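Long-range contacts in glutathione S-transferase (Natrialba magadii ATCC 43099, PDB 6GZF), which probably catalyses glutathione-dependent reactions, and as a Xi-class enzyme is likely to reduce glutathionyl-hydroquinones: residues Ala53-Leu58 with Trp138-Asp143; Ala198-Glu203 with Thr256-Asn261; Ala67-Val72 with Ala239-Phe244. All coordinates share one frame; numbering follows the deposited sequence.

Interaction 1 of 3, residues Ala53-Leu58 with Trp138-Asp143; sequences AGRYHL and WDTEED
Two N-H groups hold Asp139 OD2 from opposite faces of its carboxylate plane: Arg55 NH2, 3.1 Å away across the contact, and the backbone N of Glu142. The latter bond, 2.9 Å from Glu142 N to Asp139 OD2, makes an Asx motif in which the aspartate takes up an amide of the turn that follows it. Arg55 also gives its NE to Asp139 OD1 (2.5 Å), so the salt bridge is a side-on grip with one nitrogen for each oxygen. The flat groups are far from coplanar, their planes 55° apart, and NE meets OD1 on the syn side but tilted out of the carboxylate plane. Arginine suits the place because its chain runs straight from CG to NE, with CG anti to the backbone N (chi1 -179°), long enough to carry the charge across to Asp139. The Tyr56 ring lies beside this pair, its CE1 3.8 Å from Asp139 OD1, Arg55 CD over one of its faces and its hydroxyl bonded to Gln50 O.

Tyr56 and Asp139 sit where strands 56-60 and 136-139 pair antiparallel in the mixed sheet of the thioredoxin-like N-terminal domain, with Arg55 just before the first strand. The two form a non-hydrogen-bonded pair, with both side chains on one face. Next to them His57 and Trp138 form a hydrogen-bonded pair: His57 N to Trp138 O and Trp138 N to His57 O are each 2.6 Å and nearly straight. On the face of His57 and Trp138, the imidazole bonds Ser84 OG and Ser86 OG of strand 84-87, while the indole packs on Leu120 and Ala124 of helix 117-124. Where the strands end, Arg55 O accepts from Thr140 N at 3.3 Å, the donor standing above the carbonyl plane.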
loop_
_atom_site.group_PDB
_atom_site.type_symbol
_atom_site.label_atom_id
_atom_site.label_comp_id
_atom_site.label_asym_id
_atom_site.label_seq_id
_atom_site.Cartn_x
_atom_site.Cartn_y
_atom_site.Cartn_z
ATOM N N ALA A 53 -35.960 -10.077 25.263
ATOM C CA ALA A 53 -35.534 -8.689 25.409
ATOM C C ALA A 53 -34.159 -8.539 26.056
ATOM O O ALA A 53 -33.433 -7.602 25.749
ATOM C CB ALA A 53 -36.569 -7.912 26.207
ATOM N N GLY A 54 -33.805 -9.446 26.958
ATOM C CA GLY A 54 -32.521 -9.361 27.632
ATOM C C GLY A 54 -31.849 -10.711 27.754
ATOM O O GLY A 54 -31.542 -11.169 28.856
ATOM N N ARG A 55 -31.608 -11.344 26.611
ATOM C CA ARG A 55 -31.143 -12.722 26.591
ATOM C C ARG A 55 -29.855 -12.917 25.795
ATOM O O ARG A 55 -28.901 -13.519 26.286
ATOM C CB ARG A 55 -32.238 -13.624 26.021
ATOM C CG ARG A 55 -31.863 -15.088 25.975
ATOM C CD ARG A 55 -32.966 -15.923 25.351
ATOM N NE ARG A 55 -32.572 -17.323 25.223
ATOM C CZ ARG A 55 -33.352 -18.274 24.720
ATOM N NH1 ARG A 55 -34.572 -17.977 24.296
ATOM N NH2 ARG A 55 -32.911 -19.521 24.642
ATOM N N TYR A 56 -29.830 -12.408 24.568
ATOM C CA TYR A 56 -28.726 -12.682 23.654
ATOM C C TYR A 56 -27.609 -11.644 23.742
ATOM O O TYR A 56 -27.863 -10.441 23.792
ATOM C CB TYR A 56 -29.247 -12.775 22.219
ATOM C CG TYR A 56 -30.324 -13.823 22.043
ATOM C CD1 TYR A 56 -29.995 -15.161 21.865
ATOM C CD2 TYR A 56 -31.669 -13.476 22.062
ATOM C CE1 TYR A 56 -30.975 -16.123 21.707
ATOM C CE2 TYR A 56 -32.656 -14.432 21.904
ATOM C CZ TYR A 56 -32.303 -15.755 21.727
ATOM O OH TYR A 56 -33.279 -16.712 21.569
ATOM N N HIS A 57 -26.370 -12.127 23.757
ATOM C CA HIS A 57 -25.200 -11.264 23.879
ATOM C C HIS A 57 -24.349 -11.326 22.613
ATOM O O HIS A 57 -24.244 -12.375 21.978
ATOM C CB HIS A 57 -24.371 -11.664 25.102
ATOM C CG HIS A 57 -23.275 -10.700 25.433
ATOM N ND1 HIS A 57 -23.521 -9.434 25.919
ATOM C CD2 HIS A 57 -21.929 -10.819 25.358
ATOM C CE1 HIS A 57 -22.373 -8.813 26.124
ATOM N NE2 HIS A 57 -21.392 -9.631 25.792
ATOM N N LEU A 58 -23.739 -10.201 22.254
ATOM C CA LEU A 58 -22.977 -10.106 21.012
ATOM C C LEU A 58 -21.501 -9.797 21.258
ATOM O O LEU A 58 -21.165 -8.887 22.014
ATOM C CB LEU A 58 -23.591 -9.037 20.103
ATOM C CG LEU A 58 -22.869 -8.722 18.792
ATOM C CD1 LEU A 58 -22.858 -9.932 17.871
ATOM C CD2 LEU A 58 -23.511 -7.528 18.104
ATOM N N TRP A 138 -24.323 -14.899 21.373
ATOM C CA TRP A 138 -24.322 -15.787 22.529
ATOM C C TRP A 138 -25.658 -15.789 23.263
ATOM O O TRP A 138 -26.239 -14.737 23.521
ATOM C CB TRP A 138 -23.201 -15.388 23.493
ATOM C CG TRP A 138 -22.994 -16.357 24.616
ATOM C CD1 TRP A 138 -23.691 -16.412 25.788
ATOM C CD2 TRP A 138 -22.021 -17.404 24.678
ATOM N NE1 TRP A 138 -23.214 -17.432 26.574
ATOM C CE2 TRP A 138 -22.188 -18.057 25.916
ATOM C CE3 TRP A 138 -21.024 -17.856 23.807
ATOM C CZ2 TRP A 138 -21.397 -19.135 26.304
ATOM C CZ3 TRP A 138 -20.240 -18.927 24.196
ATOM C CH2 TRP A 138 -20.430 -19.554 25.432
ATOM N N ASP A 139 -26.139 -16.984 23.598
ATOM C CA ASP A 139 -27.352 -17.132 24.393
ATOM C C ASP A 139 -27.001 -17.325 25.864
ATOM O O ASP A 139 -26.237 -18.221 26.214
ATOM C CB ASP A 139 -28.186 -18.312 23.892
ATOM C CG ASP A 139 -29.444 -18.523 24.709
ATOM O OD1 ASP A 139 -30.038 -17.521 25.152
ATOM O OD2 ASP A 139 -29.839 -19.691 24.905
ATOM N N THR A 140 -27.564 -16.481 26.722
ATOM C CA THR A 140 -27.260 -16.530 28.148
ATOM C C THR A 140 -28.102 -17.568 28.886
ATOM O O THR A 140 -27.810 -17.910 30.033
ATOM C CB THR A 140 -27.469 -15.156 28.811
ATOM O OG1 THR A 140 -28.752 -14.636 28.445
ATOM C CG2 THR A 140 -26.390 -14.181 28.361
ATOM N N GLU A 141 -29.141 -18.071 28.229
ATOM C CA GLU A 141 -30.020 -19.055 28.852
ATOM C C GLU A 141 -29.472 -20.471 28.694
ATOM O O GLU A 141 -29.336 -21.203 29.674
ATOM C CB GLU A 141 -31.430 -18.966 28.266
ATOM C CG GLU A 141 -32.463 -19.785 29.022
ATOM C CD GLU A 141 -33.321 -18.935 29.943
ATOM O OE1 GLU A 141 -33.823 -17.884 29.489
ATOM O OE2 GLU A 141 -33.489 -19.314 31.122
ATOM N N GLU A 142 -29.155 -20.853 27.460
ATOM C CA GLU A 142 -28.574 -22.166 27.196
ATOM C C GLU A 142 -27.062 -22.145 27.393
ATOM O O GLU A 142 -26.414 -23.192 27.380
ATOM C CB GLU A 142 -28.908 -22.638 25.779
ATOM C CG GLU A 142 -30.072 -23.612 25.706
ATOM C CD GLU A 142 -30.098 -24.388 24.403
ATOM O OE1 GLU A 142 -29.018 -24.822 23.948
ATOM O OE2 GLU A 142 -31.198 -24.564 23.835
ATOM N N ASP A 143 -26.516 -20.944 27.572
ATOM C CA ASP A 143 -25.086 -20.746 27.809
ATOM C C ASP A 143 -24.242 -21.371 26.701
ATOM O O ASP A 143 -23.417 -22.249 26.957
ATOM C CB ASP A 143 -24.685 -21.320 29.172
ATOM C CG ASP A 143 -23.323 -20.836 29.630
ATOM O OD1 ASP A 143 -22.984 -19.666 29.355
ATOM O OD2 ASP A 143 -22.593 -21.626 30.266
#

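Interaction 2 of 3, residues Ala198-Glu203 with Thr256-Asn261; sequences AGFATE and THFMCN
Phe258 turns the edge of its ring toward the face of Phe200 in an offset edge-to-face pair, with centroids 4.9 Å apart and planes at 75°. The touching is done at the far ends of the rings, where Phe258 CZ comes to 3.5 Å from Phe200 CZ. Nearer its root, the Phe258 ring lies against Gly199, whose CA is 3.5 Å from Phe258 CD1. Glycine suits the place, since a beta carbon here would run into the ring. The third touch is small and apolar: Ala198 CB meets Cys260 SG at 3.8 Å, a methyl and a thiol both slight enough to let the backbones come close.

This is the C-terminal end of helix 194-199, in the helical C-terminal domain of the transferase, packed against the loop after helix 250-254. Phe200 is the first residue to leave helical geometry, and with CG anti to its carbonyl carbon (chi1 -54°) its ring swings back to Phe258. Cys260, in the loop, is the centre of an inverse gamma turn, and with SG anti to its carbonyl carbon (chi1 -60°) its thiol meets Ala198.

Farther out, Phe258 also pairs edge-to-face with Tyr196, the predicted proton donor/acceptor, and touches Tyr297, predicted to lower the pKa of the active-site cysteine. A serine in place of Phe258 would probably leave the face of Phe200 without its partner and open a gap over Gly199, with the Tyr196 ring freer to shift. Phe200 also meets His301 edge-to-face, and the loop is tied to helix 204-224 by a bond between Met259 O and Tyr207 OH. Asn261 ND2 bonds Thr256 OG1 of the second subunit, which places the loop at the dimer interface.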
loop_
_atom_site.group_PDB
_atom_site.type_symbol
_atom_site.label_atom_id
_atom_site.label_comp_id
_atom_site.label_asym_id
_atom_site.label_seq_id
_atom_site.Cartn_x
_atom_site.Cartn_y
_atom_site.Cartn_z
ATOM N N ALA A 198 -6.509 -11.042 -1.942
ATOM C CA ALA A 198 -5.422 -10.268 -2.522
ATOM C C ALA A 198 -4.344 -9.975 -1.484
ATOM O O ALA A 198 -3.152 -9.991 -1.791
ATOM C CB ALA A 198 -5.954 -8.972 -3.115
ATOM N N GLY A 199 -4.770 -9.712 -0.252
ATOM C CA GLY A 199 -3.859 -9.341 0.815
ATOM C C GLY A 199 -2.994 -10.475 1.328
ATOM O O GLY A 199 -1.794 -10.301 1.541
ATOM N N PHE A 200 -3.602 -11.639 1.534
ATOM C CA PHE A 200 -2.873 -12.801 2.030
ATOM C C PHE A 200 -2.385 -13.679 0.883
ATOM O O PHE A 200 -1.974 -14.819 1.095
ATOM C CB PHE A 200 -3.749 -13.623 2.979
ATOM C CG PHE A 200 -4.324 -12.827 4.114
ATOM C CD1 PHE A 200 -3.568 -11.861 4.757
ATOM C CD2 PHE A 200 -5.624 -13.044 4.537
ATOM C CE1 PHE A 200 -4.098 -11.127 5.800
ATOM C CE2 PHE A 200 -6.159 -12.313 5.580
ATOM C CZ PHE A 200 -5.397 -11.353 6.210
ATOM N N ALA A 201 -2.435 -13.140 -0.333
ATOM C CA ALA A 201 -1.966 -13.858 -1.514
ATOM C C ALA A 201 -0.489 -14.207 -1.377
ATOM O O ALA A 201 0.321 -13.369 -0.983
ATOM C CB ALA A 201 -2.202 -13.033 -2.768
ATOM N N THR A 202 -0.146 -15.448 -1.702
ATOM C CA THR A 202 1.223 -15.920 -1.551
ATOM C C THR A 202 1.896 -16.126 -2.906
ATOM O O THR A 202 3.117 -16.257 -2.989
ATOM C CB THR A 202 1.276 -17.235 -0.747
ATOM O OG1 THR A 202 2.610 -17.458 -0.272
ATOM C CG2 THR A 202 0.829 -18.414 -1.601
ATOM N N GLU A 203 1.091 -16.153 -3.962
ATOM C CA GLU A 203 1.606 -16.277 -5.321
ATOM C C GLU A 203 1.064 -15.142 -6.185
ATOM O O GLU A 203 0.070 -14.508 -5.832
ATOM C CB GLU A 203 1.239 -17.635 -5.920
ATOM C CG GLU A 203 1.804 -18.826 -5.160
ATOM C CD GLU A 203 1.232 -20.148 -5.635
ATOM O OE1 GLU A 203 0.005 -20.219 -5.858
ATOM O OE2 GLU A 203 2.008 -21.114 -5.787
ATOM N N THR A 256 -3.609 -0.104 0.744
ATOM C CA THR A 256 -2.172 -0.104 0.995
ATOM C C THR A 256 -1.690 -1.398 1.640
ATOM O O THR A 256 -0.795 -2.066 1.120
ATOM C CB THR A 256 -1.767 1.073 1.898
ATOM O OG1 THR A 256 -2.036 2.307 1.224
ATOM C CG2 THR A 256 -0.287 0.999 2.238
ATOM N N HIS A 257 -2.286 -1.740 2.778
ATOM C CA HIS A 257 -1.873 -2.910 3.545
ATOM C C HIS A 257 -2.078 -4.208 2.768
ATOM O O HIS A 257 -1.234 -5.103 2.807
ATOM C CB HIS A 257 -2.633 -2.970 4.872
ATOM C CG HIS A 257 -2.255 -4.133 5.733
ATOM N ND1 HIS A 257 -0.959 -4.367 6.142
ATOM C CD2 HIS A 257 -3.002 -5.130 6.265
ATOM C CE1 HIS A 257 -0.924 -5.457 6.886
ATOM N NE2 HIS A 257 -2.151 -5.939 6.978
ATOM N N PHE A 258 -3.201 -4.305 2.064
ATOM C CA PHE A 258 -3.503 -5.493 1.273
ATOM C C PHE A 258 -3.154 -5.290 -0.199
ATOM O O PHE A 258 -3.437 -6.148 -1.036
ATOM C CB PHE A 258 -4.979 -5.874 1.415
ATOM C CG PHE A 258 -5.285 -6.663 2.657
ATOM C CD1 PHE A 258 -4.264 -7.108 3.480
ATOM C CD2 PHE A 258 -6.592 -6.965 2.998
ATOM C CE1 PHE A 258 -4.543 -7.836 4.620
ATOM C CE2 PHE A 258 -6.875 -7.692 4.138
ATOM C CZ PHE A 258 -5.850 -8.128 4.949
ATOM N N MET A 259 -2.547 -4.144 -0.499
ATOM C CA MET A 259 -2.046 -3.836 -1.838
ATOM C C MET A 259 -3.119 -3.883 -2.926
ATOM O O MET A 259 -2.839 -4.258 -4.064
ATOM C CB MET A 259 -0.898 -4.783 -2.199
ATOM C CG MET A 259 0.482 -4.200 -1.943
ATOM S SD MET A 259 1.813 -5.408 -2.055
ATOM C CE MET A 259 1.861 -6.008 -0.369
ATOM N N CYS A 260 -4.342 -3.502 -2.575
ATOM C CA CYS A 260 -5.399 -3.333 -3.566
ATOM C C CYS A 260 -5.361 -1.899 -4.081
ATOM O O CYS A 260 -6.263 -1.107 -3.813
ATOM C CB CYS A 260 -6.768 -3.657 -2.964
ATOM S SG CYS A 260 -6.922 -5.346 -2.335
ATOM N N ASN A 261 -4.311 -1.574 -4.829
ATOM C CA ASN A 261 -3.985 -0.183 -5.127
ATOM C C ASN A 261 -4.220 0.262 -6.570
ATOM O O ASN A 261 -3.435 1.038 -7.115
ATOM C CB ASN A 261 -2.522 0.078 -4.762
ATOM C CG ASN A 261 -1.555 -0.737 -5.603
ATOM O OD1 ASN A 261 -1.930 -1.748 -6.198
ATOM N ND2 ASN A 261 -0.303 -0.295 -5.659
#

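Interaction 3 of 3, residues Ala67-Val72 with Ala239-Phe244; sequences AHRTLV and ADIAMF
Helix 65-77 of the thioredoxin-like domain packs here on helix 238-247 of the helical C-terminal domain, the interdomain arrangement of the glutathione transferase fold. The axes of segments 67-72 and 239-244 pass 9.2 Å apart at 135°, an oblique crossing, the helices running partly against each other. Val72 and Ile241 meet tip to tip, Val72 CG1 being 4.0 Å from Ile241 CD1. In Ile241, chi1 of -58° puts CG1 beside the backbone N and CG2 anti to it, so that CG2 also meets Arg69 CG at 3.8 Å; beta-branched residues suit the place because they fill it close to both backbones. To one side, His68 CE1 approaches Phe244 CE2 at 3.5 Å, the ring planes inclined at 54°. The imidazole nitrogens have polar partners outside: NE2 bonds Thr287 OG1 and ND1 bonds Arg249 NH1.

Arg69 bends in mid-chain and sets one guanidinium face over Ala242, NH1 lying 3.8 Å from its CB, where alanine is small enough to admit the flat group. The same arginine touches Ser150, a predicted glutathione-binding residue. In the guanidinium plane, a water accepts from Arg69 NH1 at 2.6 Å and donates to Ala242 O at 2.7 Å.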
loop_
_atom_site.group_PDB
_atom_site.type_symbol
_atom_site.label_atom_id
_atom_site.label_comp_id
_atom_site.label_asym_id
_atom_site.label_seq_id
_atom_site.Cartn_x
_atom_site.Cartn_y
_atom_site.Cartn_z
ATOM N N ALA A 67 -17.973 -8.552 11.735
ATOM C CA ALA A 67 -18.604 -8.203 13.001
ATOM C C ALA A 67 -19.294 -6.847 12.892
ATOM O O ALA A 67 -20.358 -6.633 13.473
ATOM C CB ALA A 67 -17.579 -8.193 14.123
ATOM N N HIS A 68 -18.682 -5.943 12.132
ATOM C CA HIS A 68 -19.211 -4.595 11.939
ATOM C C HIS A 68 -20.594 -4.624 11.292
ATOM O O HIS A 68 -21.412 -3.732 11.517
ATOM C CB HIS A 68 -18.248 -3.764 11.085
ATOM C CG HIS A 68 -18.601 -2.311 11.010
ATOM N ND1 HIS A 68 -18.128 -1.482 10.015
ATOM C CD2 HIS A 68 -19.374 -1.537 11.808
ATOM C CE1 HIS A 68 -18.598 -0.262 10.200
ATOM N NE2 HIS A 68 -19.356 -0.268 11.281
ATOM N N ARG A 69 -20.847 -5.655 10.491
ATOM C CA ARG A 69 -22.148 -5.839 9.858
ATOM C C ARG A 69 -23.253 -5.969 10.900
ATOM O O ARG A 69 -24.330 -5.393 10.752
ATOM C CB ARG A 69 -22.132 -7.070 8.947
ATOM C CG ARG A 69 -22.010 -6.741 7.468
ATOM C CD ARG A 69 -21.052 -7.682 6.754
ATOM N NE ARG A 69 -21.624 -9.006 6.526
ATOM C CZ ARG A 69 -21.389 -9.740 5.442
ATOM N NH1 ARG A 69 -20.597 -9.275 4.486
ATOM N NH2 ARG A 69 -21.946 -10.936 5.313
ATOM N N THR A 70 -22.975 -6.725 11.958
ATOM C CA THR A 70 -23.936 -6.920 13.037
ATOM C C THR A 70 -24.155 -5.630 13.823
ATOM O O THR A 70 -25.263 -5.353 14.279
ATOM C CB THR A 70 -23.479 -8.027 14.005
ATOM O OG1 THR A 70 -22.289 -7.608 14.686
ATOM C CG2 THR A 70 -23.198 -9.313 13.246
ATOM N N LEU A 71 -23.093 -4.844 13.972
ATOM C CA LEU A 71 -23.159 -3.595 14.724
ATOM C C LEU A 71 -23.997 -2.541 14.006
ATOM O O LEU A 71 -24.794 -1.842 14.632
ATOM C CB LEU A 71 -21.752 -3.053 14.984
ATOM C CG LEU A 71 -20.886 -3.857 15.955
ATOM C CD1 LEU A 71 -19.572 -3.139 16.218
ATOM C CD2 LEU A 71 -21.633 -4.110 17.256
ATOM N N VAL A 72 -23.809 -2.427 12.694
ATOM C CA VAL A 72 -24.562 -1.469 11.892
ATOM C C VAL A 72 -26.052 -1.804 11.918
ATOM O O VAL A 72 -26.896 -0.916 12.033
ATOM C CB VAL A 72 -24.057 -1.434 10.433
ATOM C CG1 VAL A 72 -24.974 -0.587 9.563
ATOM C CG2 VAL A 72 -22.631 -0.907 10.380
ATOM N N ALA A 239 -27.942 -5.415 1.862
ATOM C CA ALA A 239 -26.983 -5.423 0.763
ATOM C C ALA A 239 -26.011 -4.256 0.880
ATOM O O ALA A 239 -24.832 -4.381 0.550
ATOM C CB ALA A 239 -27.709 -5.376 -0.572
ATOM N N ASP A 240 -26.514 -3.123 1.359
ATOM C CA ASP A 240 -25.690 -1.934 1.533
ATOM C C ASP A 240 -24.753 -2.078 2.728
ATOM O O ASP A 240 -23.635 -1.567 2.712
ATOM C CB ASP A 240 -26.568 -0.693 1.701
ATOM C CG ASP A 240 -27.563 -0.527 0.569
ATOM O OD1 ASP A 240 -28.679 -1.078 0.672
ATOM O OD2 ASP A 240 -27.225 0.147 -0.426
ATOM N N ILE A 241 -25.218 -2.775 3.761
ATOM C CA ILE A 241 -24.422 -2.982 4.967
ATOM C C ILE A 241 -23.213 -3.871 4.678
ATOM O O ILE A 241 -22.117 -3.629 5.186
ATOM C CB ILE A 241 -25.266 -3.608 6.097
ATOM C CG1 ILE A 241 -26.471 -2.718 6.411
ATOM C CG2 ILE A 241 -24.423 -3.819 7.347
ATOM C CD1 ILE A 241 -27.272 -3.170 7.611
ATOM N N ALA A 242 -23.418 -4.896 3.855
ATOM C CA ALA A 242 -22.337 -5.788 3.456
ATOM C C ALA A 242 -21.270 -5.026 2.673
ATOM O O ALA A 242 -20.074 -5.184 2.918
ATOM C CB ALA A 242 -22.880 -6.942 2.630
ATOM N N MET A 243 -21.717 -4.194 1.738
ATOM C CA MET A 243 -20.817 -3.392 0.916
ATOM C C MET A 243 -20.090 -2.332 1.741
ATOM O O MET A 243 -18.897 -2.092 1.549
ATOM C CB MET A 243 -21.596 -2.723 -0.219
ATOM C CG MET A 243 -20.740 -1.909 -1.177
ATOM S SD MET A 243 -19.686 -2.933 -2.218
ATOM C CE MET A 243 -20.500 -2.748 -3.803
ATOM N N PHE A 244 -20.820 -1.710 2.662
ATOM C CA PHE A 244 -20.307 -0.593 3.450
ATOM C C PHE A 244 -19.106 -0.957 4.319
ATOM O O PHE A 244 -18.135 -0.205 4.387
ATOM C CB PHE A 244 -21.422 -0.020 4.330
ATOM C CG PHE A 244 -20.938 0.932 5.386
ATOM C CD1 PHE A 244 -20.621 2.242 5.066
ATOM C CD2 PHE A 244 -20.816 0.522 6.703
ATOM C CE1 PHE A 244 -20.177 3.118 6.038
ATOM C CE2 PHE A 244 -20.374 1.394 7.679
ATOM C CZ PHE A 244 -20.055 2.692 7.346
HETATM O O HOH W 1 -18.995 -7.229 4.336
#

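In the fold
Interaction 1 lies in the thioredoxin-like domain, and interaction 3 shares it through helix 65-77. The two touch: Leu58, on the strand of interaction 1, packs its CD2 on Thr70 OG1 (3.6 Å) of that helix. Interaction 3 lies about 7 Å from the centre of the chain and is wholly buried, so aliphatic and ring contacts dominate and a water joins an arginine to a backbone carbonyl. Interaction 1, about 20 Å out, is partly exposed and relies on backbone pairing and a salt bridge. Interaction 2, across the chain's centre from interaction 1 and their centres about 38 Å apart, is buried and apolar; it stays within the C-terminal domain, whereas interaction 3 joins the two domains.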